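Alcohol dehydrogenase YqhD (Escherichia coli, PDB 4QGS) catalyses the NADPH-dependent reduction of a broad range of short-chain aldehydes to primary alcohols, using one zinc ion per subunit. Local coordinates at residues L101-G106 / G145-L150; L44-G49 / G74-N79; T21-G26 / A184-V189; G111-A116 / A159-S164; A31-Q36 / L62-G67. All blocks are in the same frame, centred on the assembly; numbering follows the deposited sequence.

Contact 1. Residues L101-G106 / G145-L150; sequences LAVGGG and GCVLTL
Ala102 and Cys146 are paired side by side where strands 101-104 and 145-148 run in parallel, 11° apart. Ala102 N donates to Gly145 O at 3.0 Å, and Ala102 O takes the N-H of Val147 at 2.8 Å. One step on, Gly104 N reaches Val147 O. The last rung differs: Thr149 N meets Gly104 O at 3.0 Å from above the carbonyl plane, 49° out of it, because the backbone is already turning out of the strand. CB of Ala102 lies 4.1 Å from CB of Cys146, small groups on the face carrying Leu148. On the other face Leu101, its CG anti to the backbone N (chi1 -177°), swings CD1 across to lie over the Gly145 carbonyl, 3.6 Å from Gly145 C. Gly104 has backbone angles that suit only glycine, and Leu150 CD2 comes to 3.6 Å from Gly105 CA, which glycine alone allows. Gly105 occupies the N-cap position of helix 106-119, and Gly106 and Thr149 bind NADP(+), so the ends of both strands point to the cofactor site, which is empty in this structure. Strands 42-46 and 183-186 flank the pair; helix 106-119 covers Ala102 and Cys146, while helix 57-64 covers Leu101 and Val103.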
# COMPACT_ATOMS: atom_id res chain seq x y z
N LEU A 101 6.75 -10.39 -15.53
CA LEU A 101 6.98 -8.95 -15.45
C LEU A 101 5.67 -8.19 -15.26
O LEU A 101 4.92 -7.99 -16.20
CB LEU A 101 7.69 -8.43 -16.70
CG LEU A 101 8.07 -6.94 -16.70
CD1 LEU A 101 8.94 -6.56 -15.53
CD2 LEU A 101 8.75 -6.55 -18.03
N ALA A 102 5.41 -7.78 -14.02
CA ALA A 102 4.16 -7.10 -13.71
C ALA A 102 4.26 -5.63 -14.08
O ALA A 102 5.17 -4.93 -13.63
CB ALA A 102 3.85 -7.26 -12.23
N VAL A 103 3.32 -5.16 -14.89
CA VAL A 103 3.30 -3.77 -15.30
C VAL A 103 1.99 -3.13 -14.84
O VAL A 103 0.92 -3.47 -15.35
CB VAL A 103 3.45 -3.63 -16.83
CG1 VAL A 103 3.43 -2.17 -17.25
CG2 VAL A 103 4.74 -4.32 -17.30
N GLY A 104 2.08 -2.22 -13.87
CA GLY A 104 0.89 -1.59 -13.31
C GLY A 104 1.07 -1.21 -11.86
O GLY A 104 2.16 -0.81 -11.44
N GLY A 105 -0.01 -1.33 -11.08
CA GLY A 105 0.05 -0.99 -9.67
C GLY A 105 0.07 -2.19 -8.74
O GLY A 105 0.41 -3.31 -9.15
N GLY A 106 -0.31 -1.97 -7.48
CA GLY A 106 -0.22 -3.00 -6.46
C GLY A 106 -1.07 -4.23 -6.71
O GLY A 106 -0.72 -5.34 -6.29
N GLY A 145 9.84 -9.39 -11.91
CA GLY A 145 10.18 -8.00 -11.72
C GLY A 145 8.91 -7.20 -11.97
O GLY A 145 7.86 -7.77 -12.28
N CYS A 146 9.00 -5.89 -11.82
CA CYS A 146 7.83 -5.06 -12.08
C CYS A 146 8.20 -3.67 -12.58
O CYS A 146 9.33 -3.18 -12.40
CB CYS A 146 6.95 -4.94 -10.82
SG CYS A 146 7.75 -4.17 -9.40
N VAL A 147 7.24 -3.07 -13.24
CA VAL A 147 7.31 -1.69 -13.67
C VAL A 147 6.09 -1.01 -13.04
O VAL A 147 4.96 -1.27 -13.46
CB VAL A 147 7.30 -1.56 -15.21
CG1 VAL A 147 7.36 -0.09 -15.62
CG2 VAL A 147 8.48 -2.34 -15.80
N LEU A 148 6.31 -0.18 -12.03
CA LEU A 148 5.20 0.34 -11.22
C LEU A 148 4.71 1.71 -11.70
O LEU A 148 5.48 2.66 -11.78
CB LEU A 148 5.60 0.42 -9.74
CG LEU A 148 5.90 -0.90 -9.04
CD1 LEU A 148 6.24 -0.69 -7.57
CD2 LEU A 148 4.74 -1.88 -9.19
N THR A 149 3.42 1.80 -12.00
CA THR A 149 2.85 3.05 -12.49
C THR A 149 2.36 3.91 -11.33
O THR A 149 1.90 5.04 -11.52
CB THR A 149 1.70 2.79 -13.47
OG1 THR A 149 0.78 1.86 -12.89
CG2 THR A 149 2.25 2.20 -14.77
N LEU A 150 2.47 3.36 -10.13
CA LEU A 150 2.28 4.09 -8.89
C LEU A 150 2.89 3.24 -7.77
O LEU A 150 3.05 2.03 -7.95
CB LEU A 150 0.80 4.40 -8.65
CG LEU A 150 -0.20 3.26 -8.45
CD1 LEU A 150 -1.48 3.82 -7.83
CD2 LEU A 150 -0.53 2.61 -9.78

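Contact 2. Residues L44-G49 / G74-N79; sequences LITYGG and GGIEPN
Gly74 CA stands over the centre of the Tyr47 ring face, 3.6 Å from the ring centre and 13° off its normal, a CH-pi contact. Glycine suits the place because the ring, with Tyr47 CG between its backbone N and carbonyl carbon (chi1 55°), lies directly on its CA. Ile76 N donates to Tyr47 O at 3.2 Å, in the carbonyl plane and on a lone pair, while Gly75 N gives a shorter bond to Gly48 O at 2.8 Å, tilted 22° from that plane. Tyr47 O also receives a CA-H...O contact from Gly74, and Ile76 O one from Gly48 CA at 3.1 Å, an approach open to a glycine. Gly75 adopts backbone angles reserved for glycine. The apolar end of Ile76 turns to Thr46, CD1 to CB 4.0 Å, and the Thr46 hydroxyl is satisfied by Thr112 OG1; Glu77 OE2 is satisfied by Ala81 N and Thr84 OG1. Gly49 and Asn79 bind NADP(+). Strand 42-46 runs between strands 99-104 and 69-73; its continuation and the loop leading to helix 82-95 meet here, with Tyr47 packed against helices 51-55 and 57-64.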
# COMPACT_ATOMS: atom_id res chain seq x y z
N LEU A 44 6.63 -13.56 -19.36
CA LEU A 44 5.21 -13.21 -19.36
C LEU A 44 5.02 -11.84 -18.72
O LEU A 44 5.29 -11.66 -17.53
CB LEU A 44 4.37 -14.26 -18.63
CG LEU A 44 2.87 -13.95 -18.61
CD1 LEU A 44 2.27 -14.00 -20.00
CD2 LEU A 44 2.12 -14.90 -17.67
N ILE A 45 4.55 -10.89 -19.52
CA ILE A 45 4.17 -9.57 -19.05
C ILE A 45 2.72 -9.59 -18.58
O ILE A 45 1.83 -9.93 -19.34
CB ILE A 45 4.31 -8.52 -20.16
CG1 ILE A 45 5.76 -8.42 -20.62
CG2 ILE A 45 3.77 -7.16 -19.70
CD1 ILE A 45 5.97 -7.35 -21.68
N THR A 46 2.49 -9.23 -17.32
CA THR A 46 1.14 -9.21 -16.77
C THR A 46 0.68 -7.77 -16.56
O THR A 46 1.47 -6.90 -16.23
CB THR A 46 1.07 -9.97 -15.45
OG1 THR A 46 1.96 -9.35 -14.51
CG2 THR A 46 1.47 -11.42 -15.63
N TYR A 47 -0.61 -7.52 -16.77
CA TYR A 47 -1.14 -6.20 -16.48
C TYR A 47 -2.63 -6.24 -16.14
O TYR A 47 -3.25 -7.30 -16.14
CB TYR A 47 -0.90 -5.24 -17.64
CG TYR A 47 -1.43 -5.71 -18.98
CD1 TYR A 47 -2.72 -5.41 -19.39
CD2 TYR A 47 -0.62 -6.44 -19.85
CE1 TYR A 47 -3.20 -5.83 -20.62
CE2 TYR A 47 -1.09 -6.86 -21.07
CZ TYR A 47 -2.38 -6.55 -21.45
OH TYR A 47 -2.85 -6.98 -22.68
N GLY A 48 -3.18 -5.06 -15.86
CA GLY A 48 -4.52 -4.96 -15.31
C GLY A 48 -5.58 -4.69 -16.35
O GLY A 48 -5.78 -5.49 -17.26
N GLY A 49 -6.25 -3.55 -16.20
CA GLY A 49 -7.41 -3.22 -17.01
C GLY A 49 -7.14 -2.66 -18.39
O GLY A 49 -8.07 -2.50 -19.18
N GLY A 74 -3.22 -10.06 -19.63
CA GLY A 74 -3.83 -8.92 -18.97
C GLY A 74 -5.13 -9.30 -18.29
O GLY A 74 -5.49 -10.47 -18.24
N GLY A 75 -5.82 -8.29 -17.76
CA GLY A 75 -7.12 -8.50 -17.14
C GLY A 75 -7.08 -8.75 -15.65
O GLY A 75 -8.11 -9.09 -15.06
N ILE A 76 -5.92 -8.59 -15.02
CA ILE A 76 -5.84 -8.69 -13.57
C ILE A 76 -6.63 -7.53 -12.99
O ILE A 76 -6.32 -6.36 -13.21
CB ILE A 76 -4.38 -8.68 -13.06
CG1 ILE A 76 -3.64 -9.93 -13.54
CG2 ILE A 76 -4.36 -8.62 -11.54
CD1 ILE A 76 -2.18 -10.00 -13.08
N GLU A 77 -7.69 -7.86 -12.27
CA GLU A 77 -8.60 -6.84 -11.76
C GLU A 77 -8.12 -6.29 -10.43
O GLU A 77 -7.29 -6.92 -9.76
CB GLU A 77 -10.02 -7.42 -11.62
CG GLU A 77 -10.05 -8.78 -10.95
CD GLU A 77 -9.91 -9.92 -11.94
OE1 GLU A 77 -10.16 -9.69 -13.14
OE2 GLU A 77 -9.54 -11.03 -11.53
N PRO A 78 -8.60 -5.10 -10.04
CA PRO A 78 -8.40 -4.68 -8.65
C PRO A 78 -9.00 -5.76 -7.77
O PRO A 78 -10.06 -6.28 -8.14
CB PRO A 78 -9.15 -3.36 -8.55
CG PRO A 78 -9.27 -2.87 -9.97
CD PRO A 78 -9.37 -4.11 -10.81
N ASN A 79 -8.35 -6.11 -6.67
CA ASN A 79 -8.68 -7.34 -5.95
C ASN A 79 -8.59 -8.51 -6.92
O ASN A 79 -9.62 -9.06 -7.32
CB ASN A 79 -10.08 -7.26 -5.32
CG ASN A 79 -10.17 -6.21 -4.23
OD1 ASN A 79 -9.18 -5.57 -3.88
ND2 ASN A 79 -11.38 -6.01 -3.72

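Contact 3. Residues T21-G26 / A184-V189; sequences TRILFG and AVLDPV
A backbone carbonyl lies against an aromatic face here: Leu186 O sits 3.6 Å above the plane of the Phe25 ring, offset toward its rim, while the same oxygen accepts the N-H of Gly26 at 2.8 Å. Phe25 reaches this place because CG is anti to its backbone N (chi1 -171°). The ring crosses both Leu186 and Pro188 at about a right angle, touching Leu186 CB through CD1 and Pro188 CG through CZ, the latter at 3.7 Å. Proline suits the spot as a compact, rigid apolar ring beyond the strand end. Before it, three more bonds bind the strands: Ala184 N to Arg22 O, Leu24 N to Ala184 O, and Leu186 N to Leu24 O, the last nearly straight with 173° at the hydrogen. The two strands are parallel, 24° apart, and form the edge of the six-stranded parallel sheet in the dinucleotide-binding half of this zinc enzyme of the iron-containing alcohol dehydrogenase family, strand 22-25 being outermost within the chain. Ala184 is small enough to take Thr21 CG2 and Ile23 CD1 against one methyl, with CB to Thr21 CG2 at 3.9 Å. On the same face Ile23 CG2 meets Leu186 CD2, and on the other Leu24 CD1 meets Val185 CG2 at 4.1 Å. Past the strand, Asp187 OD1 accepts Val189 N at 2.9 Å in an Asx turn, and OD2 takes Gly28 N, so the buried carboxylate has backbone donors at both oxygens. Gly26 has angles suited to glycine alone. Helix 249-262 covers the face bearing Phe25, where Trp257 meets its ring.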
# COMPACT_ATOMS: atom_id res chain seq x y z
N THR A 21 14.50 -6.42 -3.09
CA THR A 21 14.18 -5.92 -4.44
C THR A 21 15.10 -4.79 -4.90
O THR A 21 15.21 -3.75 -4.25
CB THR A 21 12.71 -5.43 -4.51
OG1 THR A 21 11.84 -6.51 -4.17
CG2 THR A 21 12.38 -4.93 -5.93
N ARG A 22 15.74 -4.99 -6.05
CA ARG A 22 16.56 -3.95 -6.65
C ARG A 22 15.68 -2.85 -7.22
O ARG A 22 14.78 -3.12 -8.00
CB ARG A 22 17.46 -4.53 -7.75
CG ARG A 22 18.26 -3.48 -8.51
CD ARG A 22 19.04 -4.11 -9.65
NE ARG A 22 19.99 -5.13 -9.20
CZ ARG A 22 21.22 -4.86 -8.75
NH1 ARG A 22 21.66 -3.62 -8.68
NH2 ARG A 22 22.00 -5.86 -8.36
N ILE A 23 15.95 -1.61 -6.83
CA ILE A 23 15.18 -0.47 -7.32
C ILE A 23 15.88 0.24 -8.46
O ILE A 23 17.01 0.71 -8.31
CB ILE A 23 14.93 0.55 -6.20
CG1 ILE A 23 14.24 -0.12 -5.01
CG2 ILE A 23 14.12 1.73 -6.72
CD1 ILE A 23 12.88 -0.66 -5.32
N LEU A 24 15.21 0.32 -9.60
CA LEU A 24 15.70 1.11 -10.72
C LEU A 24 14.84 2.36 -10.80
O LEU A 24 13.70 2.29 -11.24
CB LEU A 24 15.65 0.30 -12.02
CG LEU A 24 16.36 -1.06 -12.03
CD1 LEU A 24 16.16 -1.78 -13.35
CD2 LEU A 24 17.84 -0.91 -11.72
N PHE A 25 15.38 3.47 -10.32
CA PHE A 25 14.57 4.68 -10.15
C PHE A 25 14.93 5.81 -11.10
O PHE A 25 16.11 6.06 -11.37
CB PHE A 25 14.70 5.19 -8.70
CG PHE A 25 13.73 6.30 -8.34
CD1 PHE A 25 12.56 6.01 -7.66
CD2 PHE A 25 14.00 7.62 -8.68
CE1 PHE A 25 11.67 7.03 -7.32
CE2 PHE A 25 13.10 8.64 -8.36
CZ PHE A 25 11.94 8.34 -7.68
N GLY A 26 13.92 6.52 -11.60
CA GLY A 26 14.15 7.79 -12.26
C GLY A 26 13.60 7.89 -13.67
O GLY A 26 13.12 6.91 -14.23
N ALA A 184 12.39 -3.57 -9.35
CA ALA A 184 11.23 -2.73 -9.60
C ALA A 184 11.68 -1.49 -10.33
O ALA A 184 12.61 -0.79 -9.88
CB ALA A 184 10.53 -2.37 -8.27
N VAL A 185 11.07 -1.22 -11.49
CA VAL A 185 11.33 0.02 -12.20
C VAL A 185 10.35 1.08 -11.74
O VAL A 185 9.14 0.91 -11.88
CB VAL A 185 11.19 -0.14 -13.73
CG1 VAL A 185 11.42 1.20 -14.42
CG2 VAL A 185 12.17 -1.19 -14.23
N LEU A 186 10.89 2.17 -11.19
CA LEU A 186 10.10 3.29 -10.67
C LEU A 186 10.47 4.56 -11.42
O LEU A 186 11.48 5.20 -11.13
CB LEU A 186 10.36 3.48 -9.17
CG LEU A 186 9.62 2.63 -8.13
CD1 LEU A 186 9.73 1.16 -8.41
CD2 LEU A 186 10.20 2.92 -6.74
N ASP A 187 9.66 4.92 -12.41
CA ASP A 187 9.89 6.14 -13.17
C ASP A 187 8.77 7.13 -12.86
O ASP A 187 7.62 6.90 -13.20
CB ASP A 187 9.93 5.83 -14.69
CG ASP A 187 10.24 7.05 -15.54
OD1 ASP A 187 10.15 8.19 -15.02
OD2 ASP A 187 10.57 6.87 -16.74
N PRO A 188 9.10 8.23 -12.18
CA PRO A 188 8.09 9.22 -11.81
C PRO A 188 7.29 9.75 -13.00
O PRO A 188 6.13 10.12 -12.85
CB PRO A 188 8.93 10.33 -11.18
CG PRO A 188 10.11 9.60 -10.59
CD PRO A 188 10.42 8.53 -11.61
N VAL A 189 7.90 9.76 -14.18
CA VAL A 189 7.17 10.25 -15.37
C VAL A 189 5.91 9.43 -15.63
O VAL A 189 4.89 9.97 -16.09
CB VAL A 189 8.07 10.24 -16.62
CG1 VAL A 189 7.25 10.57 -17.89
CG2 VAL A 189 9.22 11.22 -16.44

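Contact 4. Residues G111-A116 / A159-S164; sequences GTKFIA and AGAVIS
Lys113 supplies the polar part of the contact. Its chain is extended beyond CG, and with CG anti to the carbonyl carbon (chi1 -73°) the amine is carried from helix 111-116 to the start of the other segment. There NZ donates to Gly160 O at 3.2 Å, reaching the oxygen 34° out of the carbonyl plane. A long, flexible lysine suits this job, since its buried aliphatic part packs on the way while its charged end finds a backbone acceptor. Gly160 takes backbone angles that call for glycine.

The apolar part lies along the helix. Lys113 CB rests 4.1 Å from Ala161 CB, a small side chain that lets strand and helix approach. Further along, Ile163 points toward the helix and crosses Phe114 at about a right angle: its CD1 reaches Phe114 CB at 3.8 Å and also Gly111 CA at 3.9 Å, the bare backbone of Gly111 being part of the surface the methyl touches. Phe174 of the partner strand 172-174 packs against Lys113, Phe114, Ala161 and Ile163, and Leu85 of helix 82-95 adds to the same apolar cluster.

The strand 161-163 crosses the helix at 88°, as the first strand of an antiparallel two-stranded sheet laid across helix 106-119. That helix follows the glycine-rich turn after strand 99-104, and Gly106, Ser107, Asp110 and Gly160 all bind NADP(+), which is consistent with a place for the arrangement in the wall of the cofactor cleft.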
# COMPACT_ATOMS: atom_id res chain seq x y z
N GLY A 111 -1.10 -9.96 -7.61
CA GLY A 111 -1.55 -11.11 -8.35
C GLY A 111 -0.39 -11.83 -9.00
O GLY A 111 -0.37 -13.05 -9.10
N THR A 112 0.59 -11.07 -9.46
CA THR A 112 1.73 -11.68 -10.12
C THR A 112 2.60 -12.42 -9.10
O THR A 112 3.16 -13.47 -9.41
CB THR A 112 2.54 -10.62 -10.89
OG1 THR A 112 1.68 -10.01 -11.87
CG2 THR A 112 3.72 -11.26 -11.60
N LYS A 113 2.67 -11.89 -7.88
CA LYS A 113 3.40 -12.58 -6.82
C LYS A 113 2.78 -13.95 -6.60
O LYS A 113 3.49 -14.95 -6.41
CB LYS A 113 3.37 -11.76 -5.52
CG LYS A 113 4.25 -10.53 -5.53
CD LYS A 113 4.28 -9.86 -4.16
CE LYS A 113 5.16 -8.62 -4.16
NZ LYS A 113 5.23 -8.00 -2.80
N PHE A 114 1.46 -14.00 -6.63
CA PHE A 114 0.77 -15.26 -6.43
C PHE A 114 1.06 -16.23 -7.57
O PHE A 114 1.33 -17.40 -7.33
CB PHE A 114 -0.73 -15.02 -6.29
CG PHE A 114 -1.52 -16.28 -6.18
CD1 PHE A 114 -1.50 -17.03 -5.01
CD2 PHE A 114 -2.28 -16.72 -7.24
CE1 PHE A 114 -2.23 -18.19 -4.90
CE2 PHE A 114 -3.02 -17.87 -7.13
CZ PHE A 114 -2.99 -18.62 -5.97
N ILE A 115 1.01 -15.73 -8.80
CA ILE A 115 1.32 -16.56 -9.96
C ILE A 115 2.72 -17.16 -9.86
O ILE A 115 2.91 -18.35 -10.10
CB ILE A 115 1.19 -15.75 -11.27
CG1 ILE A 115 -0.25 -15.28 -11.46
CG2 ILE A 115 1.62 -16.59 -12.46
CD1 ILE A 115 -0.41 -14.22 -12.56
N ALA A 116 3.70 -16.35 -9.47
CA ALA A 116 5.08 -16.79 -9.35
C ALA A 116 5.25 -17.94 -8.35
O ALA A 116 6.02 -18.87 -8.59
CB ALA A 116 5.97 -15.62 -8.94
N ALA A 159 7.16 -9.67 -1.46
CA ALA A 159 6.44 -10.40 -0.42
C ALA A 159 5.33 -9.55 0.19
O ALA A 159 5.60 -8.62 0.94
CB ALA A 159 7.39 -10.85 0.66
N GLY A 160 4.09 -9.88 -0.13
CA GLY A 160 2.99 -9.05 0.31
C GLY A 160 2.02 -8.92 -0.83
O GLY A 160 2.24 -8.16 -1.78
N ALA A 161 0.95 -9.70 -0.74
CA ALA A 161 -0.02 -9.76 -1.81
C ALA A 161 -1.37 -10.16 -1.25
O ALA A 161 -1.47 -11.09 -0.46
CB ALA A 161 0.44 -10.73 -2.88
N VAL A 162 -2.40 -9.45 -1.68
CA VAL A 162 -3.73 -9.70 -1.16
C VAL A 162 -4.65 -10.20 -2.28
O VAL A 162 -5.07 -9.43 -3.14
CB VAL A 162 -4.32 -8.44 -0.51
CG1 VAL A 162 -5.48 -8.81 0.38
CG2 VAL A 162 -3.25 -7.73 0.31
N ILE A 163 -4.92 -11.50 -2.26
CA ILE A 163 -5.65 -12.17 -3.33
C ILE A 163 -7.10 -12.41 -2.94
O ILE A 163 -7.40 -12.75 -1.80
CB ILE A 163 -5.00 -13.53 -3.68
CG1 ILE A 163 -3.51 -13.36 -3.97
CG2 ILE A 163 -5.72 -14.21 -4.85
CD1 ILE A 163 -3.22 -12.36 -5.08
N SER A 164 -7.99 -12.24 -3.91
CA SER A 164 -9.41 -12.47 -3.70
C SER A 164 -9.87 -13.67 -4.51
O SER A 164 -9.38 -13.90 -5.61
CB SER A 164 -10.22 -11.23 -4.09
OG SER A 164 -9.52 -10.04 -3.76

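Contact 5. Residues A31-Q36 / L62-G67; sequences AGLREQ and LDALKG
Arg34 carries the polar half of this contact, its guanidinium gripping Ala64 O, at the last residue of helix 57-64, and Lys66 O, just past it. The NH1/NH2 end of the guanidinium meets Lys66 O with both nitrogens, at 2.9 Å and 2.8 Å, from the same face of its carbonyl plane. NH2 gives its other bond to Ala64 O at 2.9 Å, from above the plane of the Ala64 carbonyl. Both oxygens lie close to the plane of the guanidinium, so the three bonds fix its rotation. The arginine chain is extended from CG to NE, with CG anti to the backbone N (chi1 -172°), and its methylenes run past Ala64 O, CD coming to 3.4 Å. Arginine suits this place because its flat end holds several N-H groups at once.

The apolar half lies beneath. Leu33 CD2 touches Ala64 CB and Leu65 CD2, each at 4.1 Å, with the two leucines crossing at about a right angle; Phe183 and Val70 back them from the neighbouring strands. Ala64 serves twice: its methyl meets Leu33 and its carbonyl oxygen the arginine.

Ala64 O belongs to the last helical turn, where the helix dipole may add favourable electrostatics to the cationic guanidinium's bond.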
# COMPACT_ATOMS: atom_id res chain seq x y z
N ALA A 31 15.31 2.05 -19.08
CA ALA A 31 16.56 1.76 -19.78
C ALA A 31 17.38 0.66 -19.09
O ALA A 31 18.23 0.03 -19.71
CB ALA A 31 17.40 3.03 -19.90
N GLY A 32 17.10 0.43 -17.81
CA GLY A 32 17.80 -0.59 -17.05
C GLY A 32 17.10 -1.93 -16.99
O GLY A 32 17.62 -2.87 -16.39
N LEU A 33 15.92 -2.02 -17.59
CA LEU A 33 15.08 -3.22 -17.49
C LEU A 33 15.65 -4.45 -18.17
O LEU A 33 15.76 -5.52 -17.58
CB LEU A 33 13.70 -2.93 -18.09
CG LEU A 33 12.78 -4.14 -18.31
CD1 LEU A 33 12.42 -4.74 -16.98
CD2 LEU A 33 11.52 -3.74 -19.04
N ARG A 34 16.01 -4.30 -19.44
CA ARG A 34 16.42 -5.43 -20.25
C ARG A 34 17.56 -6.26 -19.64
O ARG A 34 17.52 -7.50 -19.65
CB ARG A 34 16.84 -4.91 -21.64
CG ARG A 34 17.09 -6.01 -22.64
CD ARG A 34 17.51 -5.43 -23.99
NE ARG A 34 17.59 -6.49 -24.99
CZ ARG A 34 16.69 -6.69 -25.95
NH1 ARG A 34 16.86 -7.69 -26.81
NH2 ARG A 34 15.63 -5.90 -26.06
N GLU A 35 18.56 -5.58 -19.08
CA GLU A 35 19.73 -6.28 -18.56
C GLU A 35 19.40 -7.11 -17.32
O GLU A 35 20.17 -7.99 -16.93
CB GLU A 35 20.85 -5.28 -18.26
CG GLU A 35 20.57 -4.28 -17.17
CD GLU A 35 21.64 -3.20 -17.07
OE1 GLU A 35 21.36 -2.04 -17.45
OE2 GLU A 35 22.75 -3.52 -16.61
N GLN A 36 18.23 -6.87 -16.72
CA GLN A 36 17.84 -7.63 -15.52
C GLN A 36 17.24 -8.99 -15.84
O GLN A 36 17.06 -9.84 -14.96
CB GLN A 36 16.84 -6.82 -14.69
CG GLN A 36 17.27 -5.42 -14.35
CD GLN A 36 18.48 -5.37 -13.44
OE1 GLN A 36 18.65 -6.22 -12.56
NE2 GLN A 36 19.32 -4.37 -13.64
N LEU A 62 7.53 -3.24 -24.05
CA LEU A 62 7.69 -4.10 -25.22
C LEU A 62 8.91 -3.68 -26.04
O LEU A 62 9.70 -4.53 -26.47
CB LEU A 62 6.42 -4.09 -26.08
CG LEU A 62 5.22 -4.74 -25.40
CD1 LEU A 62 3.96 -4.53 -26.22
CD2 LEU A 62 5.46 -6.23 -25.15
N ASP A 63 9.09 -2.38 -26.23
CA ASP A 63 10.27 -1.88 -26.94
C ASP A 63 11.57 -2.20 -26.22
O ASP A 63 12.56 -2.57 -26.85
CB ASP A 63 10.18 -0.37 -27.17
CG ASP A 63 11.47 0.22 -27.70
OD1 ASP A 63 12.31 0.67 -26.89
OD2 ASP A 63 11.67 0.21 -28.94
N ALA A 64 11.58 -2.06 -24.89
CA ALA A 64 12.79 -2.34 -24.12
C ALA A 64 13.22 -3.79 -24.27
O ALA A 64 14.41 -4.10 -24.20
CB ALA A 64 12.57 -2.01 -22.65
N LEU A 65 12.24 -4.67 -24.48
CA LEU A 65 12.49 -6.11 -24.53
C LEU A 65 12.46 -6.66 -25.95
O LEU A 65 12.39 -7.88 -26.15
CB LEU A 65 11.44 -6.85 -23.70
CG LEU A 65 11.42 -6.46 -22.23
CD1 LEU A 65 10.43 -7.35 -21.52
CD2 LEU A 65 12.82 -6.62 -21.64
N LYS A 66 12.52 -5.78 -26.93
CA LYS A 66 12.34 -6.19 -28.32
C LYS A 66 13.39 -7.22 -28.72
O LYS A 66 14.58 -7.03 -28.45
CB LYS A 66 12.39 -4.97 -29.23
CG LYS A 66 11.83 -5.23 -30.60
CD LYS A 66 12.02 -4.02 -31.47
CE LYS A 66 12.13 -4.45 -32.90
NZ LYS A 66 10.89 -5.13 -33.38
N GLY A 67 12.95 -8.30 -29.35
CA GLY A 67 13.87 -9.35 -29.76
C GLY A 67 13.88 -10.52 -28.79
O GLY A 67 14.34 -11.61 -29.11

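In the fold
Contacts 1, 2 and 3 share the six-stranded parallel sheet. Contact 1 joins its middle strands 99-104 and 144-148, its centre about 10 Å from the centres of both contact 2 and contact 3; contacts 2 and 3 are about 20 Å apart between centres. Contact 4 lies about 13 Å from contact 1, centre to centre, and touches it through Ala102 and Thr112, while contact 5, on the periphery, touches contact 1 through Leu33 and Leu65. Along the chain contact 3 spans all the others, contacts 2 and 5 cross, as do contacts 1 and 4. Contacts 1, 2 and 4 carry NADP(+)-binding residues, which is consistent with these parts together forming the cofactor cleft.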